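Local coordinates for protein MAU2 chromatid cohesion factor homolog (Saccharomyces cerevisiae, PDB 4XDN) that forms a complex with SCC2 that is required for the association of cohesin with chromosomes, and so takes part in sister chromatid cohesion, at residues 356-361 with 377-382; 251-256 with 279-284; 534-539 with 574-579. One frame throughout, in Å; residues are numbered along the deposited sequence.

Interaction 1 of 3, residues 356-361 with 377-382; sequences QKLIKN and QTYKSI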
# COMPACT_ATOMS: atom_id res chain seq x y z
N GLN A 356 -15.89 -6.19 8.30
CA GLN A 356 -16.21 -6.67 9.64
C GLN A 356 -16.64 -8.13 9.61
O GLN A 356 -16.26 -8.92 10.48
CB GLN A 356 -17.31 -5.82 10.27
CG GLN A 356 -16.85 -4.46 10.76
CD GLN A 356 -17.97 -3.68 11.43
OE1 GLN A 356 -19.09 -3.63 10.93
NE2 GLN A 356 -17.66 -3.07 12.57
N LYS A 357 -17.43 -8.50 8.60
CA LYS A 357 -17.90 -9.87 8.45
C LYS A 357 -16.77 -10.81 8.04
O LYS A 357 -16.74 -11.97 8.46
CB LYS A 357 -19.04 -9.93 7.43
CG LYS A 357 -20.38 -9.47 7.98
CD LYS A 357 -21.48 -9.59 6.93
CE LYS A 357 -22.67 -10.40 7.45
NZ LYS A 357 -22.35 -11.85 7.60
N LEU A 358 -15.85 -10.32 7.22
CA LEU A 358 -14.70 -11.12 6.80
C LEU A 358 -13.85 -11.48 8.01
O LEU A 358 -13.36 -12.60 8.13
CB LEU A 358 -13.86 -10.38 5.76
CG LEU A 358 -14.48 -10.22 4.37
CD1 LEU A 358 -13.59 -9.34 3.49
CD2 LEU A 358 -14.70 -11.58 3.71
N ILE A 359 -13.68 -10.51 8.92
CA ILE A 359 -12.98 -10.75 10.17
C ILE A 359 -13.74 -11.77 11.02
O ILE A 359 -13.16 -12.75 11.50
CB ILE A 359 -12.81 -9.45 10.97
CG1 ILE A 359 -11.90 -8.48 10.21
CG2 ILE A 359 -12.22 -9.74 12.36
CD1 ILE A 359 -11.92 -7.07 10.76
N LYS A 360 -15.03 -11.54 11.18
CA LYS A 360 -15.87 -12.39 12.02
C LYS A 360 -15.94 -13.83 11.51
O LYS A 360 -15.88 -14.77 12.29
CB LYS A 360 -17.28 -11.80 12.13
CG LYS A 360 -18.29 -12.70 12.83
CD LYS A 360 -19.60 -11.97 13.07
CE LYS A 360 -19.62 -11.24 14.40
NZ LYS A 360 -20.55 -11.88 15.38
N ASN A 361 -16.07 -13.99 10.19
CA ASN A 361 -16.27 -15.30 9.59
C ASN A 361 -14.99 -15.91 9.02
O ASN A 361 -15.04 -16.77 8.14
CB ASN A 361 -17.33 -15.22 8.49
CG ASN A 361 -18.66 -14.70 9.00
OD1 ASN A 361 -19.23 -13.76 8.45
ND2 ASN A 361 -19.17 -15.32 10.07
N GLN A 377 -5.20 -8.32 10.61
CA GLN A 377 -4.51 -7.04 10.77
C GLN A 377 -4.70 -6.18 9.52
O GLN A 377 -4.89 -4.97 9.61
CB GLN A 377 -3.03 -7.28 11.05
CG GLN A 377 -2.35 -6.16 11.83
CD GLN A 377 -2.70 -6.16 13.31
OE1 GLN A 377 -3.72 -6.71 13.72
NE2 GLN A 377 -1.85 -5.52 14.12
N THR A 378 -4.66 -6.83 8.36
CA THR A 378 -4.90 -6.15 7.09
C THR A 378 -6.36 -5.73 6.98
O THR A 378 -6.67 -4.65 6.48
CB THR A 378 -4.53 -7.06 5.90
OG1 THR A 378 -3.12 -7.28 5.89
CG2 THR A 378 -4.93 -6.42 4.57
N TYR A 379 -7.26 -6.59 7.44
CA TYR A 379 -8.68 -6.27 7.48
C TYR A 379 -8.92 -5.02 8.32
O TYR A 379 -9.72 -4.16 7.96
CB TYR A 379 -9.50 -7.44 8.04
CG TYR A 379 -9.73 -8.59 7.08
CD1 TYR A 379 -9.95 -8.37 5.73
CD2 TYR A 379 -9.73 -9.90 7.54
CE1 TYR A 379 -10.16 -9.42 4.86
CE2 TYR A 379 -9.95 -10.96 6.67
CZ TYR A 379 -10.16 -10.71 5.33
OH TYR A 379 -10.37 -11.76 4.47
N LYS A 380 -8.21 -4.93 9.44
CA LYS A 380 -8.37 -3.78 10.34
C LYS A 380 -7.86 -2.50 9.68
O LYS A 380 -8.40 -1.43 9.91
CB LYS A 380 -7.63 -4.04 11.65
CG LYS A 380 -8.37 -5.00 12.58
CD LYS A 380 -7.44 -5.60 13.63
CE LYS A 380 -6.83 -4.54 14.52
NZ LYS A 380 -5.95 -5.14 15.56
N SER A 381 -6.82 -2.63 8.85
CA SER A 381 -6.30 -1.47 8.13
C SER A 381 -7.33 -0.97 7.13
O SER A 381 -7.44 0.24 6.90
CB SER A 381 -4.99 -1.82 7.42
OG SER A 381 -5.22 -2.65 6.30
N ILE A 382 -8.07 -1.89 6.54
CA ILE A 382 -9.14 -1.53 5.61
C ILE A 382 -10.22 -0.74 6.35
O ILE A 382 -10.73 0.25 5.83
CB ILE A 382 -9.76 -2.77 4.93
CG1 ILE A 382 -8.73 -3.40 3.99
CG2 ILE A 382 -11.02 -2.39 4.15
CD1 ILE A 382 -9.18 -4.70 3.33
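Tyr379 meets Ile359 at its root and Leu358 along its ring, so one aromatic side chain accounts for nearly all of this contact. The crowding starts at the first carbon: Tyr379 CB packs 3.4 Å from Ile359 CG1, with Ile359 CD1 next to it at 3.7 Å. That same Ile359 CG1 still lies 3.8 Å from Tyr379 CG and then borders CD2, approaching the ring obliquely. These contacts sit between consecutive long helices, 339-360 and 369-398, which form an antiparallel helical hairpin of the kind that recurs through this largely helical, TPR-like protein; here the two axes approach to 9.7 Å and run at 164° to each other. Further out, Leu358 takes over. Tyr379 CE1 touches Leu358 CD1 at 3.7 Å, while Leu358 CB stands over one face of the ring in a CH-pi contact, 4.0 Å from the centroid and displaced toward the CZ side. With CG anti to the carbonyl carbon (chi1 -71°), Leu358 turns CD1 toward Tyr379 CE1 while its CB covers the face. At the tip, Tyr379 OH remains beside Leu358 CB. Glu319 of helix 317-331 touches both Leu358 and Tyr379, and another protein chain of the assembly packs on helix 369-398 and hydrogen-bonds Gln377 and Lys380.

Interaction 2 of 3, residues 251-256 with 279-284; sequences ELYAWK and KNFFDT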
# COMPACT_ATOMS: atom_id res chain seq x y z
N GLU A 251 -6.23 -16.21 -10.81
CA GLU A 251 -5.74 -15.57 -9.59
C GLU A 251 -4.78 -14.43 -9.92
O GLU A 251 -4.98 -13.29 -9.49
CB GLU A 251 -5.05 -16.59 -8.68
CG GLU A 251 -6.00 -17.57 -8.01
CD GLU A 251 -6.47 -18.68 -8.94
OE1 GLU A 251 -5.66 -19.17 -9.75
OE2 GLU A 251 -7.66 -19.06 -8.85
N LEU A 252 -3.74 -14.73 -10.69
CA LEU A 252 -2.74 -13.72 -11.03
C LEU A 252 -3.32 -12.64 -11.94
O LEU A 252 -2.87 -11.49 -11.89
CB LEU A 252 -1.53 -14.38 -11.71
CG LEU A 252 -0.65 -15.26 -10.82
CD1 LEU A 252 0.44 -15.94 -11.65
CD2 LEU A 252 -0.03 -14.46 -9.68
N TYR A 253 -4.31 -12.98 -12.75
CA TYR A 253 -4.92 -11.99 -13.63
C TYR A 253 -5.75 -11.00 -12.81
O TYR A 253 -5.83 -9.82 -13.15
CB TYR A 253 -5.80 -12.66 -14.69
CG TYR A 253 -6.14 -11.73 -15.83
CD1 TYR A 253 -5.25 -11.52 -16.87
CD2 TYR A 253 -7.35 -11.04 -15.86
CE1 TYR A 253 -5.55 -10.66 -17.92
CE2 TYR A 253 -7.66 -10.18 -16.89
CZ TYR A 253 -6.76 -10.00 -17.92
OH TYR A 253 -7.06 -9.14 -18.96
N ALA A 254 -6.37 -11.47 -11.74
CA ALA A 254 -7.10 -10.59 -10.83
C ALA A 254 -6.15 -9.56 -10.24
O ALA A 254 -6.51 -8.41 -10.02
CB ALA A 254 -7.78 -11.39 -9.73
N TRP A 255 -4.92 -10.00 -10.00
CA TRP A 255 -3.87 -9.13 -9.47
C TRP A 255 -3.48 -8.10 -10.52
O TRP A 255 -3.25 -6.94 -10.20
CB TRP A 255 -2.66 -9.96 -9.05
CG TRP A 255 -1.60 -9.20 -8.31
CD1 TRP A 255 -1.71 -7.97 -7.74
CD2 TRP A 255 -0.26 -9.64 -8.05
NE1 TRP A 255 -0.52 -7.61 -7.15
CE2 TRP A 255 0.39 -8.62 -7.33
CE3 TRP A 255 0.46 -10.80 -8.37
CZ2 TRP A 255 1.71 -8.72 -6.91
CZ3 TRP A 255 1.78 -10.90 -7.95
CH2 TRP A 255 2.39 -9.87 -7.24
N LYS A 256 -3.41 -8.54 -11.77
CA LYS A 256 -3.12 -7.64 -12.88
C LYS A 256 -4.19 -6.55 -12.95
O LYS A 256 -3.87 -5.36 -13.03
CB LYS A 256 -3.07 -8.42 -14.20
CG LYS A 256 -2.88 -7.56 -15.45
CD LYS A 256 -3.96 -7.86 -16.48
CE LYS A 256 -3.77 -7.05 -17.75
NZ LYS A 256 -5.07 -6.55 -18.30
N LYS A 279 -15.62 -6.45 -14.32
CA LYS A 279 -16.98 -6.95 -14.46
C LYS A 279 -17.01 -8.19 -15.35
O LYS A 279 -17.57 -9.22 -14.98
CB LYS A 279 -17.88 -5.86 -15.03
CG LYS A 279 -19.25 -6.33 -15.51
CD LYS A 279 -19.99 -5.20 -16.23
CE LYS A 279 -21.13 -5.72 -17.08
NZ LYS A 279 -21.61 -4.71 -18.06
N ASN A 280 -16.41 -8.09 -16.53
CA ASN A 280 -16.35 -9.21 -17.46
C ASN A 280 -15.56 -10.37 -16.86
O ASN A 280 -15.94 -11.53 -17.01
CB ASN A 280 -15.72 -8.78 -18.79
CG ASN A 280 -16.54 -7.72 -19.51
OD1 ASN A 280 -17.73 -7.56 -19.24
ND2 ASN A 280 -15.90 -7.00 -20.42
N PHE A 281 -14.47 -10.04 -16.18
CA PHE A 281 -13.64 -11.05 -15.53
C PHE A 281 -14.43 -11.85 -14.51
O PHE A 281 -14.39 -13.08 -14.49
CB PHE A 281 -12.43 -10.39 -14.86
CG PHE A 281 -11.63 -11.32 -14.00
CD1 PHE A 281 -10.83 -12.30 -14.57
CD2 PHE A 281 -11.66 -11.21 -12.62
CE1 PHE A 281 -10.09 -13.16 -13.78
CE2 PHE A 281 -10.92 -12.07 -11.82
CZ PHE A 281 -10.13 -13.04 -12.41
N PHE A 282 -15.17 -11.15 -13.66
CA PHE A 282 -15.99 -11.79 -12.63
C PHE A 282 -17.07 -12.68 -13.24
O PHE A 282 -17.34 -13.76 -12.73
CB PHE A 282 -16.63 -10.74 -11.72
CG PHE A 282 -15.68 -10.08 -10.77
CD1 PHE A 282 -14.65 -10.80 -10.17
CD2 PHE A 282 -15.81 -8.74 -10.46
CE1 PHE A 282 -13.78 -10.19 -9.29
CE2 PHE A 282 -14.94 -8.12 -9.58
CZ PHE A 282 -13.92 -8.85 -8.99
N ASP A 283 -17.68 -12.21 -14.33
CA ASP A 283 -18.75 -12.96 -14.97
C ASP A 283 -18.30 -14.33 -15.45
O ASP A 283 -19.09 -15.28 -15.48
CB ASP A 283 -19.31 -12.17 -16.16
CG ASP A 283 -20.14 -10.97 -15.74
OD1 ASP A 283 -20.59 -10.93 -14.58
OD2 ASP A 283 -20.34 -10.07 -16.58
N THR A 284 -17.03 -14.44 -15.81
CA THR A 284 -16.51 -15.64 -16.46
C THR A 284 -15.53 -16.44 -15.59
O THR A 284 -15.27 -17.60 -15.87
CB THR A 284 -15.81 -15.29 -17.78
OG1 THR A 284 -14.72 -14.39 -17.52
CG2 THR A 284 -16.79 -14.63 -18.75
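Phe281 reaches across from helix 272-291 to touch Tyr253 and Ala254 of helix 250-266, the two helices joined by a short connection and running in opposing senses as a helical hairpin. Such hairpins, packed side by side, build the TPR-like superhelix of SCC4/mau-2 proteins, and between these two segments Phe281 alone carries the contact from its side: a single large ring directed at a small residue and its aromatic neighbour. Taken in order, segment 279-284 starts on the solvent side with Lys279, whose carbonyl oxygen receives the amide of Asp283 one turn later. Asn280 is likewise turned outward. Phe281 then faces the partner helix. Its CG is anti to the backbone N (chi1 172°), which carries the ring straight out from its own helix. One flank of that ring, through CE2, rests on Ala254 CB at 3.8 Å; the other, through CD1, comes to 3.9 Å from Tyr253 CD2. The rings of Tyr253 and Phe281 meet obliquely, their planes inclined by 38° and their centroids 5.9 Å apart. Next along, Phe282 meets Tyr317 edge-to-face and packs on Leu320, a residue of helix 317-331 that also touches Ala254. At Thr284 the amide hydrogen-bonds Phe281 O. On the opposing helix, Lys256 lays its CD 3.5 Å above one face of the Tyr253 ring and extends NZ to a salt bridge with Glu260, while the same NZ makes only a weak hydrogen bond, 3.3 Å long, to Tyr253 OH.

Interaction 3 of 3, residues 534-539 with 574-579; sequences SKLREF and RMLEHD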
# COMPACT_ATOMS: atom_id res chain seq x y z
N SER A 534 2.65 28.41 -20.48
CA SER A 534 2.42 27.39 -21.50
C SER A 534 1.79 26.13 -20.91
O SER A 534 0.96 25.49 -21.55
CB SER A 534 3.73 27.05 -22.20
OG SER A 534 3.52 26.09 -23.22
N LYS A 535 2.19 25.78 -19.69
CA LYS A 535 1.59 24.65 -18.99
C LYS A 535 0.13 24.95 -18.68
O LYS A 535 -0.74 24.08 -18.80
CB LYS A 535 2.35 24.34 -17.70
CG LYS A 535 3.77 23.85 -17.90
CD LYS A 535 4.41 23.43 -16.58
CE LYS A 535 5.89 23.14 -16.75
NZ LYS A 535 6.50 22.56 -15.52
N LEU A 536 -0.13 26.18 -18.27
CA LEU A 536 -1.49 26.63 -17.97
C LEU A 536 -2.39 26.48 -19.19
O LEU A 536 -3.51 25.99 -19.09
CB LEU A 536 -1.48 28.08 -17.49
CG LEU A 536 -2.84 28.76 -17.33
CD1 LEU A 536 -3.66 28.08 -16.24
CD2 LEU A 536 -2.66 30.24 -17.03
N ARG A 537 -1.88 26.91 -20.34
CA ARG A 537 -2.64 26.88 -21.58
C ARG A 537 -3.11 25.47 -21.90
O ARG A 537 -4.21 25.26 -22.40
CB ARG A 537 -1.81 27.44 -22.73
CG ARG A 537 -2.63 27.99 -23.88
CD ARG A 537 -1.74 28.55 -24.98
NE ARG A 537 -0.82 29.57 -24.48
CZ ARG A 537 -1.11 30.87 -24.37
NH1 ARG A 537 -2.30 31.33 -24.73
NH2 ARG A 537 -0.19 31.71 -23.90
N GLU A 538 -2.26 24.49 -21.60
CA GLU A 538 -2.59 23.09 -21.85
C GLU A 538 -3.70 22.61 -20.92
O GLU A 538 -4.65 21.97 -21.37
CB GLU A 538 -1.34 22.22 -21.66
CG GLU A 538 -0.26 22.47 -22.70
CD GLU A 538 0.99 21.63 -22.47
OE1 GLU A 538 1.47 21.57 -21.32
OE2 GLU A 538 1.49 21.03 -23.45
N PHE A 539 -3.59 22.93 -19.64
CA PHE A 539 -4.59 22.51 -18.66
C PHE A 539 -5.91 23.25 -18.84
O PHE A 539 -6.98 22.67 -18.69
CB PHE A 539 -4.08 22.72 -17.23
CG PHE A 539 -3.08 21.69 -16.80
CD1 PHE A 539 -3.46 20.37 -16.60
CD2 PHE A 539 -1.75 22.04 -16.58
CE1 PHE A 539 -2.54 19.42 -16.20
CE2 PHE A 539 -0.83 21.09 -16.18
CZ PHE A 539 -1.23 19.78 -15.99
N ARG A 574 -8.41 34.89 -16.50
CA ARG A 574 -7.72 36.15 -16.22
C ARG A 574 -6.54 36.38 -17.16
O ARG A 574 -6.30 37.51 -17.59
CB ARG A 574 -7.23 36.17 -14.78
CG ARG A 574 -8.27 36.64 -13.76
CD ARG A 574 -8.16 38.14 -13.49
NE ARG A 574 -8.40 38.45 -12.08
CZ ARG A 574 -8.28 39.66 -11.55
NH1 ARG A 574 -7.93 40.69 -12.30
NH2 ARG A 574 -8.52 39.84 -10.25
N MET A 575 -5.81 35.31 -17.48
CA MET A 575 -4.56 35.42 -18.22
C MET A 575 -4.68 35.15 -19.72
O MET A 575 -3.95 35.73 -20.52
CB MET A 575 -3.52 34.46 -17.64
CG MET A 575 -3.15 34.74 -16.19
SD MET A 575 -1.71 33.80 -15.66
CE MET A 575 -0.41 34.62 -16.58
N LEU A 576 -5.61 34.27 -20.10
CA LEU A 576 -5.64 33.75 -21.47
C LEU A 576 -6.82 34.23 -22.31
O LEU A 576 -6.74 34.24 -23.54
CB LEU A 576 -5.64 32.22 -21.43
CG LEU A 576 -4.50 31.59 -20.61
CD1 LEU A 576 -4.61 30.08 -20.61
CD2 LEU A 576 -3.14 32.03 -21.15
N GLU A 577 -7.91 34.63 -21.66
CA GLU A 577 -9.10 35.07 -22.39
C GLU A 577 -9.09 36.58 -22.65
O GLU A 577 -8.74 37.36 -21.77
CB GLU A 577 -10.36 34.69 -21.61
CG GLU A 577 -10.53 33.18 -21.39
CD GLU A 577 -10.86 32.43 -22.67
OE1 GLU A 577 -10.98 33.07 -23.74
OE2 GLU A 577 -11.01 31.19 -22.60
N HIS A 578 -9.47 36.97 -23.86
CA HIS A 578 -9.51 38.38 -24.26
C HIS A 578 -10.95 38.86 -24.48
O HIS A 578 -11.27 40.03 -24.27
CB HIS A 578 -8.70 38.60 -25.53
CG HIS A 578 -7.27 38.21 -25.42
ND1 HIS A 578 -6.86 36.92 -25.16
CD2 HIS A 578 -6.14 38.95 -25.55
CE1 HIS A 578 -5.54 36.89 -25.11
NE2 HIS A 578 -5.08 38.10 -25.35
N ASP A 579 -11.80 37.95 -24.95
CA ASP A 579 -13.18 38.28 -25.31
C ASP A 579 -14.02 38.52 -24.06
O ASP A 579 -14.05 37.69 -23.16
CB ASP A 579 -13.79 37.17 -26.15
CG ASP A 579 -15.15 37.53 -26.69
OD1 ASP A 579 -16.16 37.26 -26.00
OD2 ASP A 579 -15.23 38.08 -27.82
O HOH W 1 -4.18 33.87 -25.14
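The backbones of Arg537 and Leu576 come closest here, their CA atoms 7.5 Å apart, where a mid-helix turn of 526-543 faces the segment leading from helix 562-575 into helix 580-593. Leu576 supplies both branches to the contact. Its CD1 packs 4.0 Å from Leu536 CG, and the two leucines lie alongside each other, pointing in opposite senses; its CD2 lies over one face of the Arg537 guanidinium, 3.7 Å from NH1. Arg537 brings that face round by bending its chain at chi3 (-56°). At the edge of the same flat group, and in its plane, sits water 1, which accepts from Arg537 NH1 at 3.2 Å and donates to Leu576 O at 3.0 Å, so Leu576 meets the Arg537 guanidinium through CD2 and, by way of the water, through its O. Deeper in, Leu536 CD2 touches Met575 SD at 3.9 Å. Around this small apolar patch, Leu510 of helix 499-513 touches Leu536, Val533 and Phe517 touch Met575, and Glu577 hydrogen-bonds Tyr540 of helix 526-543, while Asp579 caps the N-terminus of the following helix, 580-593.

How the interactions relate
The three contacts follow one another along the chain, and each joins separate helices of a long helical array. Interactions 1 and 2 are near neighbours: their centres lie 22 Å apart and their nearest atoms about 12 Å. Helix 317-331 bridges that gap, touching interaction 1 through Glu319 and interaction 2 through Leu320, and helix 312-315 likewise meets both. The second protein of the assembly also reaches segments of each. Interaction 3 lies far from both, with its centre 49 Å from that of interaction 1, on the opposite side of the chain's centre, and 43 Å from that of interaction 2; the partner protein does not touch its segments.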